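Local structure of methanol--corrinoid protein co-methyltransferase (Methanosarcina barkeri, 2I2X) at residues A[15-20]-A[276-281]. The protein transfers the methyl group of methanol to the cob(I)amide carried by its partner MtaC in the first step of methanogenesis from methanol. Residues are numbered along the deposited sequence; the frame is centred on the assembly and turned at random.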
loop_
_atom_site.group_PDB
_atom_site.type_symbol
_atom_site.label_atom_id
_atom_site.label_comp_id
_atom_site.label_asym_id
_atom_site.label_seq_id
_atom_site.Cartn_x
_atom_site.Cartn_y
_atom_site.Cartn_z
ATOM N N ASP A 15 -29.322 12.115 -9.538
ATOM C CA ASP A 15 -29.693 11.338 -8.365
ATOM C C ASP A 15 -29.999 9.877 -8.654
ATOM O O ASP A 15 -30.108 9.077 -7.715
ATOM C CB ASP A 15 -30.855 11.981 -7.603
ATOM C CG ASP A 15 -31.122 11.281 -6.286
ATOM O OD1 ASP A 15 -30.324 11.461 -5.352
ATOM O OD2 ASP A 15 -32.112 10.523 -6.193
ATOM N N GLU A 16 -30.117 9.529 -9.931
ATOM C CA GLU A 16 -30.364 8.145 -10.347
ATOM C C GLU A 16 -29.055 7.350 -10.388
ATOM O O GLU A 16 -29.063 6.093 -10.426
ATOM C CB GLU A 16 -30.985 8.100 -11.763
ATOM C CG GLU A 16 -32.507 8.108 -11.831
ATOM C CD GLU A 16 -33.090 8.215 -13.267
ATOM O OE1 GLU A 16 -32.337 8.217 -14.288
ATOM O OE2 GLU A 16 -34.349 8.304 -13.362
ATOM N N MET A 17 -27.940 8.075 -10.445
ATOM C CA MET A 17 -26.626 7.450 -10.479
ATOM C C MET A 17 -26.176 6.922 -9.094
ATOM O O MET A 17 -26.396 7.554 -8.038
ATOM C CB MET A 17 -25.603 8.418 -11.042
ATOM C CG MET A 17 -25.906 8.865 -12.494
ATOM S SD MET A 17 -24.711 10.082 -13.071
ATOM C CE MET A 17 -23.429 8.944 -13.518
ATOM N N THR A 18 -25.555 5.754 -9.124
ATOM C CA THR A 18 -25.048 5.151 -7.933
ATOM C C THR A 18 -23.865 4.253 -8.295
ATOM O O THR A 18 -23.581 4.026 -9.492
ATOM C CB THR A 18 -26.166 4.395 -7.150
ATOM O OG1 THR A 18 -25.791 4.299 -5.779
ATOM C CG2 THR A 18 -26.416 2.984 -7.695
ATOM N N PHE A 19 -23.177 3.747 -7.264
ATOM C CA PHE A 19 -22.067 2.836 -7.501
ATOM C C PHE A 19 -22.525 1.366 -7.662
ATOM O O PHE A 19 -23.592 0.988 -7.160
ATOM C CB PHE A 19 -20.994 3.018 -6.439
ATOM C CG PHE A 19 -21.505 2.954 -4.998
ATOM C CD1 PHE A 19 -21.357 4.045 -4.154
ATOM C CD2 PHE A 19 -22.054 1.784 -4.484
ATOM C CE1 PHE A 19 -21.786 3.985 -2.805
ATOM C CE2 PHE A 19 -22.484 1.714 -3.173
ATOM C CZ PHE A 19 -22.352 2.818 -2.309
ATOM N N GLY A 20 -21.757 0.567 -8.402
ATOM C CA GLY A 20 -22.067 -0.846 -8.618
ATOM C C GLY A 20 -23.281 -1.148 -9.485
ATOM O O GLY A 20 -23.610 -2.329 -9.784
ATOM N N VAL A 276 -18.811 10.315 -18.357
ATOM C CA VAL A 276 -19.121 9.351 -19.413
ATOM C C VAL A 276 -20.258 8.406 -19.038
ATOM O O VAL A 276 -21.120 8.080 -19.877
ATOM C CB VAL A 276 -17.839 8.562 -19.845
ATOM C CG1 VAL A 276 -18.174 7.446 -20.812
ATOM C CG2 VAL A 276 -16.807 9.503 -20.482
ATOM N N LYS A 277 -20.264 7.996 -17.762
ATOM C CA LYS A 277 -21.301 7.149 -17.199
ATOM C C LYS A 277 -22.628 7.854 -17.242
ATOM O O LYS A 277 -23.619 7.250 -17.656
ATOM C CB LYS A 277 -20.984 6.733 -15.758
ATOM C CG LYS A 277 -22.027 5.772 -15.187
ATOM C CD LYS A 277 -21.565 5.083 -13.938
ATOM C CE LYS A 277 -22.584 4.050 -13.411
ATOM N NZ LYS A 277 -22.019 3.390 -12.208
ATOM N N ALA A 278 -22.662 9.109 -16.799
ATOM C CA ALA A 278 -23.891 9.918 -16.875
ATOM C C ALA A 278 -24.483 9.985 -18.296
ATOM O O ALA A 278 -25.696 9.916 -18.468
ATOM C CB ALA A 278 -23.652 11.333 -16.336
ATOM N N ILE A 279 -23.636 10.107 -19.317
ATOM C CA ILE A 279 -24.124 10.114 -20.665
ATOM C C ILE A 279 -24.553 8.715 -21.116
ATOM O O ILE A 279 -25.676 8.528 -21.590
ATOM C CB ILE A 279 -23.062 10.697 -21.640
ATOM C CG1 ILE A 279 -22.792 12.169 -21.327
ATOM C CG2 ILE A 279 -23.503 10.556 -23.069
ATOM C CD1 ILE A 279 -21.563 12.700 -22.005
ATOM N N THR A 280 -23.660 7.738 -20.962
ATOM C CA THR A 280 -23.835 6.428 -21.597
ATOM C C THR A 280 -24.638 5.395 -20.802
ATOM O O THR A 280 -25.189 4.448 -21.397
ATOM C CB THR A 280 -22.477 5.760 -21.902
ATOM O OG1 THR A 280 -21.787 5.522 -20.676
ATOM C CG2 THR A 280 -21.598 6.634 -22.798
ATOM N N GLY A 281 -24.666 5.528 -19.475
ATOM C CA GLY A 281 -25.302 4.505 -18.634
ATOM C C GLY A 281 -24.493 3.228 -18.602
ATOM O O GLY A 281 -24.999 2.168 -18.217
#
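The CE methyl of M17 stands over one face of the K277–A278 peptide, 3.4 Å from A278 N and nearly straight above it. On the same side M17 SD lies beyond A278 N, 3.7 Å from A278 CB. A bend at the end of the methionine (chi3 81°) turns CE inward onto the helix backbone, where it also meets K277 CG at 3.8 Å. The second flat group, the T18 carbonyl, is approached end-on: K277 NZ donates to T18 O at 3.2 Å, with a C=O...N angle of 164°, almost in line with the carbonyl bond. K277 spans the distance because its chain is fully extended, with CG anti to the backbone N (chi1 -177°).

The pair illustrates how a buried lysine can tie a loop near the N-terminus to a helix more than 250 residues further along the chain. Its ammonium group is also hydrogen-bonded to the carbonyls of V21 and C306 and forms a salt bridge with D308, so its charge is probably well compensated. A methionine in its place would probably leave the D308 carboxylate without its countercharge and T18 O, V21 O and C306 O without a shared donor.

In this TIM-barrel protein the contact is structural packing, away from the zinc and corrinoid sites. It joins the loop before strand 21-22 to the C-terminal part of helix 273-280, just before G281 leaves helical geometry with a positive phi. Helix 240-259 packs against V276, I279 and T280, whereas F19 points away from helix 273-280 and packs against helices 325-345 and 349-361.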